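Local coordinates for putative lipoprotein (Bacteroides fragilis, PDB 3QNK) that is a putative outer-membrane lipoprotein of the SusD family that probably binds glycans at the cell surface for uptake, its own ligand being unknown, at residues E237-Q243 and N385-Y391; E285-G289 and R419-P425; V341-L345 and F475-T479. All coordinates share one frame; numbering follows the deposited sequence.

Contact 1 (E237-Q243 and N385-Y391); sequences EIIFDVQ and NWIILRY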
ATOM      1  N   GLU B 237      17.195  -0.230  30.226  1.00 57.19           N
ATOM      2  CA  GLU B 237      17.979  -0.188  28.991  1.00 55.35           C
ATOM      3  C   GLU B 237      17.131   0.310  27.800  1.00 60.15           C
ATOM      4  O   GLU B 237      17.670   0.924  26.877  1.00 59.50           O
ATOM      5  CB  GLU B 237      18.564  -1.568  28.682  1.00 55.73           C
ATOM      6  CG  GLU B 237      19.331  -1.639  27.362  1.00 55.31           C
ATOM      7  CD  GLU B 237      20.570  -2.497  27.355  1.00 60.04           C
ATOM      8  OE1 GLU B 237      20.907  -3.093  28.405  1.00 55.91           O
ATOM      9  OE2 GLU B 237      21.216  -2.562  26.288  1.00 62.59           O
ATOM     10  N   ILE B 238      15.824   0.030  27.812  1.00 57.88           N
ATOM     11  CA  ILE B 238      14.913   0.439  26.753  1.00 57.54           C
ATOM     12  C   ILE B 238      14.793   1.971  26.731  1.00 61.38           C
ATOM     13  O   ILE B 238      14.501   2.572  27.753  1.00 63.65           O
ATOM     14  CB  ILE B 238      13.528  -0.254  26.904  1.00 61.51           C
ATOM     15  CG1 ILE B 238      13.646  -1.790  26.772  1.00 61.56           C
ATOM     16  CG2 ILE B 238      12.548   0.291  25.874  1.00 62.21           C
ATOM     17  CD1 ILE B 238      12.457  -2.578  27.304  1.00 69.84           C
ATOM     18  N   ILE B 239      15.049   2.593  25.575  1.00 55.85           N
ATOM     19  CA  ILE B 239      14.902   4.041  25.401  1.00 54.29           C
ATOM     20  C   ILE B 239      13.596   4.276  24.618  1.00 59.21           C
ATOM     21  O   ILE B 239      12.796   5.100  25.027  1.00 61.86           O
ATOM     22  CB  ILE B 239      16.142   4.705  24.755  1.00 55.21           C
ATOM     23  CG1 ILE B 239      17.339   4.663  25.724  1.00 54.90           C
ATOM     24  CG2 ILE B 239      15.843   6.132  24.355  1.00 55.73           C
ATOM     25  CD1 ILE B 239      18.708   5.130  25.154  1.00 51.97           C
ATOM     26  N   PHE B 240      13.369   3.527  23.527  1.00 55.69           N
ATOM     27  CA  PHE B 240      12.159   3.590  22.708  1.00 54.93           C
ATOM     28  C   PHE B 240      11.863   2.231  22.107  1.00 58.75           C
ATOM     29  O   PHE B 240      12.744   1.612  21.508  1.00 56.56           O
ATOM     30  CB  PHE B 240      12.246   4.671  21.590  1.00 55.45           C
ATOM     31  CG  PHE B 240      10.909   4.945  20.927  1.00 56.06           C
ATOM     32  CD1 PHE B 240       9.932   5.706  21.569  1.00 59.93           C
ATOM     33  CD2 PHE B 240      10.612   4.411  19.687  1.00 56.87           C
ATOM     34  CE1 PHE B 240       8.684   5.917  20.977  1.00 61.06           C
ATOM     35  CE2 PHE B 240       9.369   4.640  19.086  1.00 59.74           C
ATOM     36  CZ  PHE B 240       8.417   5.396  19.732  1.00 58.88           C
ATOM     37  N   ASP B 241      10.615   1.772  22.265  1.00 58.28           N
ATOM     38  CA  ASP B 241      10.167   0.490  21.717  1.00 59.23           C
ATOM     39  C   ASP B 241       8.707   0.531  21.245  1.00 64.70           C
ATOM     40  O   ASP B 241       7.985   1.504  21.484  1.00 65.94           O
ATOM     41  CB  ASP B 241      10.354  -0.655  22.737  1.00 62.25           C
ATOM     42  CG  ASP B 241       9.547  -0.572  24.038  1.00 79.30           C
ATOM     43  OD1 ASP B 241       8.755   0.403  24.204  1.00 81.73           O
ATOM     44  OD2 ASP B 241       9.715  -1.468  24.893  1.00 84.51           O
ATOM     45  N   VAL B 242       8.300  -0.545  20.562  1.00 61.18           N
ATOM     46  CA  VAL B 242       6.955  -0.820  20.077  1.00 62.05           C
ATOM     47  C   VAL B 242       6.667  -2.300  20.337  1.00 67.83           C
ATOM     48  O   VAL B 242       7.535  -3.146  20.107  1.00 67.56           O
ATOM     49  CB  VAL B 242       6.676  -0.413  18.596  1.00 64.68           C
ATOM     50  CG1 VAL B 242       6.536   1.090  18.452  1.00 65.00           C
ATOM     51  CG2 VAL B 242       7.726  -0.934  17.653  1.00 63.24           C
ATOM     52  N   GLN B 243       5.483  -2.607  20.865  1.00 66.63           N
ATOM     53  CA  GLN B 243       5.064  -3.993  21.073  1.00 67.86           C
ATOM     54  C   GLN B 243       4.316  -4.348  19.807  1.00 75.15           C
ATOM     55  O   GLN B 243       3.191  -3.898  19.600  1.00 74.13           O
ATOM     56  CB  GLN B 243       4.249  -4.194  22.370  1.00 70.33           C
ATOM     57  CG  GLN B 243       5.066  -3.978  23.649  1.00 82.26           C
ATOM     58  CD  GLN B 243       5.398  -2.516  23.914  1.00108.36           C
ATOM     59  OE1 GLN B 243       4.529  -1.635  23.890  1.00106.97           O
ATOM     60  NE2 GLN B 243       6.670  -2.218  24.134  1.00 99.21           N
ATOM     61  N   ASN B 385       8.541  -7.393  21.338  1.00 59.99           N
ATOM     62  CA  ASN B 385       8.939  -6.135  21.936  1.00 60.23           C
ATOM     63  C   ASN B 385      10.092  -5.628  21.073  1.00 62.78           C
ATOM     64  O   ASN B 385      11.274  -5.970  21.290  1.00 62.10           O
ATOM     65  CB  ASN B 385       9.297  -6.315  23.438  1.00 62.92           C
ATOM     66  CG  ASN B 385       9.477  -5.024  24.226  1.00 96.07           C
ATOM     67  OD1 ASN B 385       9.043  -3.931  23.815  1.00 83.17           O
ATOM     68  ND2 ASN B 385      10.096  -5.135  25.412  1.00 95.60           N
ATOM     69  N   TRP B 386       9.719  -4.892  20.013  1.00 57.92           N
ATOM     70  CA  TRP B 386      10.684  -4.333  19.067  1.00 55.61           C
ATOM     71  C   TRP B 386      11.321  -3.089  19.666  1.00 56.19           C
ATOM     72  O   TRP B 386      10.656  -2.062  19.793  1.00 57.88           O
ATOM     73  CB  TRP B 386      10.015  -4.031  17.710  1.00 53.86           C
ATOM     74  CG  TRP B 386      11.002  -3.708  16.632  1.00 53.52           C
ATOM     75  CD1 TRP B 386      11.116  -2.531  15.948  1.00 56.22           C
ATOM     76  CD2 TRP B 386      12.055  -4.563  16.146  1.00 52.20           C
ATOM     77  NE1 TRP B 386      12.170  -2.601  15.055  1.00 54.81           N
ATOM     78  CE2 TRP B 386      12.770  -3.833  15.168  1.00 55.53           C
ATOM     79  CE3 TRP B 386      12.502  -5.852  16.492  1.00 53.08           C
ATOM     80  CZ2 TRP B 386      13.878  -4.367  14.502  1.00 54.08           C
ATOM     81  CZ3 TRP B 386      13.616  -6.370  15.847  1.00 53.86           C
ATOM     82  CH2 TRP B 386      14.271  -5.646  14.842  1.00 53.85           C
ATOM     83  N   ILE B 387      12.587  -3.201  20.080  1.00 48.80           N
ATOM     84  CA  ILE B 387      13.304  -2.097  20.716  1.00 48.24           C
ATOM     85  C   ILE B 387      14.077  -1.317  19.656  1.00 52.00           C
ATOM     86  O   ILE B 387      15.163  -1.729  19.208  1.00 52.66           O
ATOM     87  CB  ILE B 387      14.199  -2.570  21.873  1.00 50.17           C
ATOM     88  CG1 ILE B 387      13.365  -3.429  22.850  1.00 51.59           C
ATOM     89  CG2 ILE B 387      14.828  -1.363  22.555  1.00 49.57           C
ATOM     90  CD1 ILE B 387      14.165  -4.279  23.828  1.00 62.20           C
ATOM     91  N   ILE B 388      13.500  -0.182  19.266  1.00 48.01           N
ATOM     92  CA  ILE B 388      14.068   0.700  18.249  1.00 47.43           C
ATOM     93  C   ILE B 388      15.308   1.389  18.844  1.00 50.74           C
ATOM     94  O   ILE B 388      16.323   1.455  18.182  1.00 52.03           O
ATOM     95  CB  ILE B 388      12.980   1.688  17.692  1.00 50.95           C
ATOM     96  CG1 ILE B 388      11.825   0.890  17.010  1.00 51.23           C
ATOM     97  CG2 ILE B 388      13.587   2.665  16.692  1.00 50.98           C
ATOM     98  CD1 ILE B 388      10.487   1.596  16.866  1.00 53.69           C
ATOM     99  N   LEU B 389      15.258   1.824  20.096  1.00 47.13           N
ATOM    100  CA  LEU B 389      16.404   2.467  20.725  1.00 47.22           C
ATOM    101  C   LEU B 389      16.684   1.871  22.126  1.00 52.56           C
ATOM    102  O   LEU B 389      15.810   1.888  23.004  1.00 51.96           O
ATOM    103  CB  LEU B 389      16.203   3.996  20.814  1.00 48.16           C
ATOM    104  CG  LEU B 389      15.969   4.799  19.517  1.00 50.76           C
ATOM    105  CD1 LEU B 389      15.410   6.200  19.857  1.00 52.11           C
ATOM    106  CD2 LEU B 389      17.250   4.946  18.730  1.00 46.23           C
ATOM    107  N   ARG B 390      17.911   1.320  22.294  1.00 49.05           N
ATOM    108  CA  ARG B 390      18.482   0.732  23.516  1.00 49.31           C
ATOM    109  C   ARG B 390      19.634   1.585  24.048  1.00 53.92           C
ATOM    110  O   ARG B 390      20.392   2.148  23.247  1.00 53.10           O
ATOM    111  CB  ARG B 390      19.059  -0.645  23.203  1.00 47.18           C
ATOM    112  CG  ARG B 390      18.148  -1.846  23.271  1.00 52.84           C
ATOM    113  CD  ARG B 390      18.851  -2.992  22.526  1.00 50.06           C
ATOM    114  NE  ARG B 390      20.014  -3.428  23.281  1.00 58.51           N
ATOM    115  CZ  ARG B 390      21.023  -4.141  22.815  1.00 66.49           C
ATOM    116  NH1 ARG B 390      21.032  -4.548  21.557  1.00 46.62           N
ATOM    117  NH2 ARG B 390      22.017  -4.482  23.610  1.00 60.28           N
ATOM    118  N   TYR B 391      19.854   1.578  25.371  1.00 50.96           N
ATOM    119  CA  TYR B 391      20.961   2.317  25.995  1.00 51.13           C
ATOM    120  C   TYR B 391      22.355   1.871  25.450  1.00 54.62           C
ATOM    121  O   TYR B 391      23.240   2.716  25.325  1.00 55.11           O
ATOM    122  CB  TYR B 391      20.911   2.171  27.522  1.00 52.58           C
ATOM    123  CG  TYR B 391      21.766   3.152  28.301  1.00 54.27           C
ATOM    124  CD1 TYR B 391      21.920   4.470  27.874  1.00 55.73           C
ATOM    125  CD2 TYR B 391      22.351   2.787  29.508  1.00 56.20           C
ATOM    126  CE1 TYR B 391      22.687   5.381  28.598  1.00 57.10           C
ATOM    127  CE2 TYR B 391      23.096   3.699  30.258  1.00 58.15           C
ATOM    128  CZ  TYR B 391      23.260   4.997  29.801  1.00 65.96           C
ATOM    129  OH  TYR B 391      23.967   5.903  30.549  1.00 68.97           O
TER
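Glu237 meets the strand region 385-391 with both its backbone and its side chain. Its O accepts a hydrogen bond from Tyr391 N at 2.7 Å. Its carboxylate reaches the guanidinium edge of Arg390, where OE2 lies in plane, 3.4 Å from Arg390 NE. The bonds here are weak. The stronger partners of this salt bridge lie outside: Arg421 for Glu237 and Glu446 for Arg390. Ile238 lays CG1 across Ile387 CD1 at about a right angle, 3.9 Å away. Ile239 N and Phe240 N then both donate to Leu389 O, which makes a classic beta bulge. Phe240 O in turn accepts from Leu389 N, and Phe240 faces both Ile388 and Leu389, a second classic bulge. Both segments turn a corner here, at Ile239-Phe240 and at Ile388. The bulged strand 238-244 pairs antiparallel first with 389-390 and then, past the corner, with 384-387, in a SusD-family protein that is otherwise largely helical. The Phe240 side chain runs beside Ile388, because CG is anti to the backbone N (chi1 -168°), and Ile388 CD1 touches the ring edge 3.9 Å from CE2. Helix 181-194 packs against Ile239 and Phe240. Val242 exchanges two backbone bonds with Trp386, and its CG2 methyl rests 3.8 Å from Ile388 CD1. Gln243 NE2 donates to Asn385 OD1 at 2.9 Å, from above the amide plane of Asn385.

Contact 2 (E285-G289 and R419-P425); sequences EMADG and RQRVGLP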
ATOM      1  N   GLU B 285      33.031 -14.046  19.808  1.00 47.64           N
ATOM      2  CA  GLU B 285      34.245 -14.381  20.535  1.00 46.84           C
ATOM      3  C   GLU B 285      34.011 -15.418  21.597  1.00 50.25           C
ATOM      4  O   GLU B 285      32.874 -15.618  22.038  1.00 52.99           O
ATOM      5  CB  GLU B 285      34.789 -13.124  21.219  1.00 48.24           C
ATOM      6  CG  GLU B 285      35.384 -12.090  20.283  1.00 53.71           C
ATOM      7  CD  GLU B 285      35.704 -10.805  21.012  1.00 73.90           C
ATOM      8  OE1 GLU B 285      36.588 -10.840  21.896  1.00 60.82           O
ATOM      9  OE2 GLU B 285      35.026  -9.782  20.753  1.00 63.47           O
HETATM   10  N   MSE B 286      35.115 -16.008  22.088  1.00 43.23           N
HETATM   11  CA  MSE B 286      35.101 -16.918  23.227  1.00 41.77           C
HETATM   12  C   MSE B 286      34.781 -16.086  24.474  1.00 48.76           C
HETATM   13  O   MSE B 286      34.979 -14.866  24.458  1.00 49.25           O
HETATM   14  CB  MSE B 286      36.456 -17.630  23.352  1.00 42.89           C
HETATM   15  CG  MSE B 286      36.802 -18.438  22.128  1.00 46.48           C
HETATM   16 SE   MSE B 286      35.459 -19.775  21.711  0.75 49.39          SE
HETATM   17  CE  MSE B 286      35.760 -21.037  23.098  1.00 44.07           C
ATOM     18  N   ALA B 287      34.310 -16.726  25.555  1.00 46.46           N
ATOM     19  CA  ALA B 287      33.931 -16.024  26.797  1.00 45.12           C
ATOM     20  C   ALA B 287      35.048 -15.173  27.373  1.00 52.13           C
ATOM     21  O   ALA B 287      34.733 -14.200  28.056  1.00 55.38           O
ATOM     22  CB  ALA B 287      33.454 -17.005  27.835  1.00 45.24           C
ATOM     23  N   ASP B 288      36.324 -15.469  27.050  1.00 48.55           N
ATOM     24  CA  ASP B 288      37.493 -14.739  27.560  1.00 49.72           C
ATOM     25  C   ASP B 288      38.006 -13.682  26.579  1.00 58.90           C
ATOM     26  O   ASP B 288      39.115 -13.164  26.729  1.00 60.67           O
ATOM     27  CB  ASP B 288      38.630 -15.733  27.866  1.00 52.22           C
ATOM     28  CG  ASP B 288      39.200 -16.423  26.636  1.00 60.94           C
ATOM     29  OD1 ASP B 288      38.506 -16.464  25.607  1.00 63.68           O
ATOM     30  OD2 ASP B 288      40.329 -16.950  26.718  1.00 63.45           O
ATOM     31  N   GLY B 289      37.238 -13.404  25.551  1.00 56.66           N
ATOM     32  CA  GLY B 289      37.657 -12.410  24.585  1.00 56.99           C
ATOM     33  C   GLY B 289      38.685 -12.882  23.578  1.00 64.66           C
ATOM     34  O   GLY B 289      39.336 -12.064  22.930  1.00 65.18           O
ATOM     35  N   ARG B 419      31.336  -4.539  26.431  1.00 53.75           N
ATOM     36  CA  ARG B 419      32.050  -5.786  26.695  1.00 53.31           C
ATOM     37  C   ARG B 419      31.957  -6.164  28.176  1.00 57.91           C
ATOM     38  O   ARG B 419      31.777  -7.337  28.499  1.00 59.15           O
ATOM     39  CB  ARG B 419      33.533  -5.690  26.288  1.00 51.30           C
ATOM     40  CG  ARG B 419      33.803  -5.035  24.963  1.00 45.64           C
ATOM     41  CD  ARG B 419      35.227  -5.335  24.586  1.00 54.50           C
ATOM     42  NE  ARG B 419      35.229  -6.441  23.641  1.00 60.70           N
ATOM     43  CZ  ARG B 419      35.913  -7.561  23.781  1.00 60.22           C
ATOM     44  NH1 ARG B 419      36.735  -7.721  24.801  1.00 54.19           N
ATOM     45  NH2 ARG B 419      35.802  -8.513  22.894  1.00 57.01           N
ATOM     46  N   GLN B 420      32.105  -5.188  29.070  1.00 54.05           N
ATOM     47  CA  GLN B 420      32.004  -5.450  30.505  1.00 55.56           C
ATOM     48  C   GLN B 420      30.651  -6.051  30.852  1.00 56.75           C
ATOM     49  O   GLN B 420      30.601  -6.941  31.692  1.00 57.06           O
ATOM     50  CB  GLN B 420      32.231  -4.177  31.354  1.00 58.36           C
ATOM     51  CG  GLN B 420      33.702  -3.800  31.577  1.00 86.12           C
ATOM     52  CD  GLN B 420      33.887  -2.376  32.120  1.00106.81           C
ATOM     53  OE1 GLN B 420      34.720  -1.568  31.606  1.00 95.06           O
ATOM     54  NE2 GLN B 420      33.132  -2.053  33.197  1.00 91.92           N
ATOM     55  N   ARG B 421      29.568  -5.630  30.147  1.00 51.39           N
ATOM     56  CA  ARG B 421      28.255  -6.105  30.550  1.00 51.31           C
ATOM     57  C   ARG B 421      27.965  -7.549  30.136  1.00 54.58           C
ATOM     58  O   ARG B 421      26.967  -8.089  30.615  1.00 54.20           O
ATOM     59  CB  ARG B 421      27.102  -5.135  30.207  1.00 48.69           C
ATOM     60  CG  ARG B 421      26.503  -5.300  28.896  1.00 61.55           C
ATOM     61  CD  ARG B 421      25.209  -6.073  28.808  1.00 56.23           C
ATOM     62  NE  ARG B 421      24.650  -5.627  27.540  1.00 50.73           N
ATOM     63  CZ  ARG B 421      23.560  -4.888  27.453  1.00 62.67           C
ATOM     64  NH1 ARG B 421      22.791  -4.700  28.521  1.00 52.25           N
ATOM     65  NH2 ARG B 421      23.194  -4.377  26.289  1.00 43.82           N
ATOM     66  N   VAL B 422      28.862  -8.194  29.354  1.00 51.33           N
ATOM     67  CA  VAL B 422      28.737  -9.606  28.948  1.00 50.03           C
ATOM     68  C   VAL B 422      29.967 -10.423  29.425  1.00 56.11           C
ATOM     69  O   VAL B 422      30.269 -11.500  28.876  1.00 58.64           O
ATOM     70  CB  VAL B 422      28.468  -9.773  27.433  1.00 51.38           C
ATOM     71  CG1 VAL B 422      27.074  -9.253  27.084  1.00 51.06           C
ATOM     72  CG2 VAL B 422      29.549  -9.109  26.578  1.00 49.92           C
ATOM     73  N   GLY B 423      30.676  -9.886  30.415  1.00 51.38           N
ATOM     74  CA  GLY B 423      31.857 -10.518  30.996  1.00 50.80           C
ATOM     75  C   GLY B 423      33.080 -10.634  30.108  1.00 53.37           C
ATOM     76  O   GLY B 423      33.963 -11.462  30.370  1.00 53.65           O
ATOM     77  N   LEU B 424      33.141  -9.824  29.043  1.00 50.89           N
ATOM     78  CA  LEU B 424      34.274  -9.824  28.099  1.00 50.24           C
ATOM     79  C   LEU B 424      35.393  -8.910  28.601  1.00 56.05           C
ATOM     80  O   LEU B 424      35.112  -7.818  29.086  1.00 55.83           O
ATOM     81  CB  LEU B 424      33.852  -9.432  26.663  1.00 47.67           C
ATOM     82  CG  LEU B 424      33.168 -10.524  25.831  1.00 48.59           C
ATOM     83  CD1 LEU B 424      32.693  -9.977  24.511  1.00 45.58           C
ATOM     84  CD2 LEU B 424      34.110 -11.711  25.576  1.00 50.25           C
ATOM     85  N   PRO B 425      36.668  -9.343  28.524  1.00 55.44           N
ATOM     86  CA  PRO B 425      37.758  -8.479  28.990  1.00 56.51           C
ATOM     87  C   PRO B 425      37.882  -7.200  28.138  1.00 61.05           C
ATOM     88  O   PRO B 425      37.485  -7.169  26.987  1.00 59.75           O
ATOM     89  CB  PRO B 425      38.989  -9.384  28.878  1.00 58.40           C
ATOM     90  CG  PRO B 425      38.657 -10.349  27.842  1.00 62.13           C
ATOM     91  CD  PRO B 425      37.192 -10.606  27.968  1.00 57.23           C
TER
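Glu285 and Arg419 form the polar half of this contact, a salt bridge. Their side chains cross at about a right angle, yet the carboxylate and guanidinium planes are only 14° apart. Arg419 NH2 points between the two carboxylate oxygens, 2.7 Å from Glu285 OE1 and 2.6 Å from Glu285 OE2. Both bonds are bent and weak. The Arg419 chain bends at chi3, and one face of its guanidinium is covered near the rim by Leu424 CB. The tightly packed part is Leu424, which is buried. Its CD2 methyl lies against the type I turn from Met286 (selenomethionine) to Gly289, 3.5 Å from Met286 O and 3.6 Å from Gly289 N. Gly289 closes that turn at positive phi and brings no side chain between the turn and Pro425. The other side is looser and open to solvent. Ala287 and Asp288 point away from 419-425 and are exposed, and the exposed Pro425 ring meets the backbone of Asp288, not its side chain. Leu424 is placed by a Schellman motif that ends helix 408-420, with Gly423 as its C-prime residue. Arg419 NE also pairs with Glu442. Glu285 and Glu442 lie close, and the positive charge of Arg419, paired with both, probably offsets this. Leu424 also touches Arg318. The contact sets the loop after helix 278-283 against the C-terminal end of helix 408-420, beside helices 432-446 and 317-322.

Contact 3 (V341-L345 and F475-T479); sequences VDRYL and FVSPT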
ATOM      1  N   VAL B 341      16.559 -28.471  19.249  1.00 58.66           N
ATOM      2  CA  VAL B 341      16.644 -28.207  17.811  1.00 57.68           C
ATOM      3  C   VAL B 341      17.606 -29.202  17.191  1.00 62.08           C
ATOM      4  O   VAL B 341      18.720 -29.350  17.687  1.00 61.72           O
ATOM      5  CB  VAL B 341      17.042 -26.740  17.529  1.00 60.15           C
ATOM      6  CG1 VAL B 341      17.291 -26.500  16.042  1.00 58.11           C
ATOM      7  CG2 VAL B 341      15.986 -25.783  18.077  1.00 60.39           C
ATOM      8  N   ASP B 342      17.152 -29.908  16.137  1.00 59.71           N
ATOM      9  CA  ASP B 342      17.904 -30.938  15.420  1.00 60.15           C
ATOM     10  C   ASP B 342      18.034 -30.546  13.949  1.00 63.06           C
ATOM     11  O   ASP B 342      17.043 -30.511  13.208  1.00 64.28           O
ATOM     12  CB  ASP B 342      17.203 -32.313  15.573  1.00 64.04           C
ATOM     13  CG  ASP B 342      17.862 -33.535  14.940  1.00 79.07           C
ATOM     14  OD1 ASP B 342      18.808 -33.357  14.144  1.00 78.40           O
ATOM     15  OD2 ASP B 342      17.407 -34.678  15.228  1.00 90.02           O
ATOM     16  N   ARG B 343      19.275 -30.279  13.528  1.00 56.28           N
ATOM     17  CA  ARG B 343      19.572 -29.882  12.150  1.00 54.36           C
ATOM     18  C   ARG B 343      19.863 -31.078  11.260  1.00 59.42           C
ATOM     19  O   ARG B 343      19.907 -30.914  10.034  1.00 56.89           O
ATOM     20  CB  ARG B 343      20.752 -28.912  12.101  1.00 48.31           C
ATOM     21  CG  ARG B 343      20.541 -27.657  12.896  1.00 45.40           C
ATOM     22  CD  ARG B 343      19.335 -26.850  12.490  1.00 45.02           C
ATOM     23  NE  ARG B 343      19.355 -25.579  13.208  1.00 45.61           N
ATOM     24  CZ  ARG B 343      18.445 -24.627  13.103  1.00 53.45           C
ATOM     25  NH1 ARG B 343      17.411 -24.774  12.286  1.00 48.27           N
ATOM     26  NH2 ARG B 343      18.571 -23.507  13.799  1.00 48.08           N
ATOM     27  N   TYR B 344      20.073 -32.275  11.875  1.00 58.17           N
ATOM     28  CA  TYR B 344      20.356 -33.512  11.153  1.00 58.99           C
ATOM     29  C   TYR B 344      19.061 -34.142  10.640  1.00 67.32           C
ATOM     30  O   TYR B 344      18.957 -34.416   9.450  1.00 68.40           O
ATOM     31  CB  TYR B 344      21.154 -34.517  12.021  1.00 60.17           C
ATOM     32  CG  TYR B 344      21.360 -35.854  11.340  1.00 62.75           C
ATOM     33  CD1 TYR B 344      21.880 -35.930  10.051  1.00 64.15           C
ATOM     34  CD2 TYR B 344      21.034 -37.044  11.981  1.00 64.80           C
ATOM     35  CE1 TYR B 344      22.043 -37.148   9.407  1.00 64.41           C
ATOM     36  CE2 TYR B 344      21.189 -38.275  11.341  1.00 66.52           C
ATOM     37  CZ  TYR B 344      21.702 -38.323  10.055  1.00 71.69           C
ATOM     38  OH  TYR B 344      21.915 -39.522   9.412  1.00 72.97           O
ATOM     39  N   LEU B 345      18.076 -34.352  11.514  1.00 67.51           N
ATOM     40  CA  LEU B 345      16.826 -35.017  11.125  1.00 69.82           C
ATOM     41  C   LEU B 345      15.626 -34.109  10.948  1.00 75.31           C
ATOM     42  O   LEU B 345      14.763 -34.432  10.139  1.00 76.40           O
ATOM     43  CB  LEU B 345      16.433 -36.070  12.172  1.00 71.17           C
ATOM     44  CG  LEU B 345      17.394 -37.247  12.371  1.00 76.15           C
ATOM     45  CD1 LEU B 345      17.037 -38.040  13.604  1.00 78.26           C
ATOM     46  CD2 LEU B 345      17.435 -38.149  11.167  1.00 74.24           C
ATOM     47  N   PHE B 475      24.315 -30.854   8.692  1.00 52.87           N
ATOM     48  CA  PHE B 475      24.650 -32.030   9.501  1.00 53.13           C
ATOM     49  C   PHE B 475      24.502 -33.319   8.702  1.00 60.15           C
ATOM     50  O   PHE B 475      23.514 -33.548   7.993  1.00 60.35           O
ATOM     51  CB  PHE B 475      23.850 -32.083  10.800  1.00 54.56           C
ATOM     52  CG  PHE B 475      24.480 -31.170  11.840  1.00 55.23           C
ATOM     53  CD1 PHE B 475      24.368 -29.779  11.736  1.00 55.97           C
ATOM     54  CD2 PHE B 475      25.184 -31.698  12.921  1.00 55.98           C
ATOM     55  CE1 PHE B 475      24.983 -28.941  12.664  1.00 55.11           C
ATOM     56  CE2 PHE B 475      25.793 -30.851  13.850  1.00 57.04           C
ATOM     57  CZ  PHE B 475      25.700 -29.483  13.706  1.00 53.79           C
ATOM     58  N   VAL B 476      25.550 -34.134   8.786  1.00 58.18           N
ATOM     59  CA  VAL B 476      25.673 -35.425   8.092  1.00 57.64           C
ATOM     60  C   VAL B 476      25.429 -36.579   9.098  1.00 61.65           C
ATOM     61  O   VAL B 476      25.276 -37.731   8.694  1.00 62.70           O
ATOM     62  CB  VAL B 476      27.020 -35.563   7.327  1.00 59.37           C
ATOM     63  CG1 VAL B 476      27.138 -34.490   6.249  1.00 57.73           C
ATOM     64  CG2 VAL B 476      28.220 -35.519   8.267  1.00 58.72           C
ATOM     65  N   SER B 477      25.348 -36.250  10.397  1.00 56.86           N
ATOM     66  CA  SER B 477      25.075 -37.206  11.463  1.00 57.57           C
ATOM     67  C   SER B 477      24.530 -36.427  12.644  1.00 61.76           C
ATOM     68  O   SER B 477      24.592 -35.205  12.594  1.00 59.88           O
ATOM     69  CB  SER B 477      26.341 -37.988  11.822  1.00 60.27           C
ATOM     70  OG  SER B 477      27.100 -37.299  12.798  1.00 69.92           O
ATOM     71  N   PRO B 478      24.044 -37.058  13.741  1.00 61.70           N
ATOM     72  CA  PRO B 478      23.571 -36.267  14.896  1.00 60.95           C
ATOM     73  C   PRO B 478      24.655 -35.412  15.550  1.00 65.33           C
ATOM     74  O   PRO B 478      24.331 -34.492  16.296  1.00 63.84           O
ATOM     75  CB  PRO B 478      23.111 -37.338  15.895  1.00 62.86           C
ATOM     76  CG  PRO B 478      22.830 -38.495  15.098  1.00 68.78           C
ATOM     77  CD  PRO B 478      23.849 -38.500  13.994  1.00 64.49           C
ATOM     78  N   THR B 479      25.931 -35.715  15.272  1.00 63.26           N
ATOM     79  CA  THR B 479      27.080 -35.078  15.910  1.00 62.11           C
ATOM     80  C   THR B 479      28.020 -34.356  14.901  1.00 64.34           C
ATOM     81  O   THR B 479      28.797 -33.501  15.317  1.00 62.37           O
ATOM     82  CB  THR B 479      27.806 -36.183  16.715  1.00 69.54           C
ATOM     83  OG1 THR B 479      28.780 -35.619  17.573  1.00 79.64           O
ATOM     84  CG2 THR B 479      28.430 -37.261  15.837  1.00 66.89           C
TER
HETATM   85  O   HOH W   1      21.635 -30.195   7.972  1.00 49.49           O
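Tyr344 lays one face of its ring over the backbone of Ser477, whose CA sits over the ring centre, 3.6 Å above its plane. The peptide that follows continues the overlap, with Pro478 N 3.5 Å from Tyr344 CD2. The proline ring lies alongside and points the same way, and Pro478 CD is 3.8 Å from the same Tyr344 CD2. At the ring edge, Phe475 O lies in plane beside Tyr344 CD1. The ring reaches this backbone because CG is anti to the backbone N (chi1 175°). The root of the side chain packs too, with Tyr344 CB 3.8 Å from Phe475 CB. Phe475 points toward 341-345 and is buried. Its CD1 touches Arg343 CB at 3.7 Å, and His326 stacks on its ring. His326 is hydrogen-bonded to both segments, to Arg343 N and Pro478 O. The polar end of Arg343 leads away to Asp347, and Val341 CG1 lies over the centre of its guanidinium.

Each loop is shaped from within. Asp342 OD1 accepts from Tyr344 N in an Asx turn, and Leu345 N reaches the same oxygen from above the carboxylate plane. Ser477 OG accepts from Thr479 N in an ST turn, and also hydrogen-bonds to Glu480. The site joins the loop after strand 339-340 to the loop between strands 469-475 and 480-488. A water bridges the two, 2.8 Å from Arg343 O, to which it donates, and 2.9 Å from Phe475 N, from which it accepts. No direct hydrogen bond joins the segments, so their own cohesion is van der Waals packing of an aromatic face on backbone and proline, with polar links supplied by this water and by His326.

Overall arrangement
From the N terminus, the chain passes residues 237-243, 285-289 and 341-345, then their partners 385-391, 419-425 and 475-479 in the same order. Contact 1 therefore closes the first long loop, contact 2 the next and contact 3 the last. Every pair crosses and none nests. Contact 1 builds the small sheet near the centre of the chain. Contact 2 ties a loop to the end of helix 408-420, and contact 3 joins two loops toward the periphery. Contacts 1 and 2 meet through the salt bridge of Glu237 with Arg421. Contact 3 stands apart, its nearest atoms about 16 Å from contact 2 and about 18 Å from contact 1.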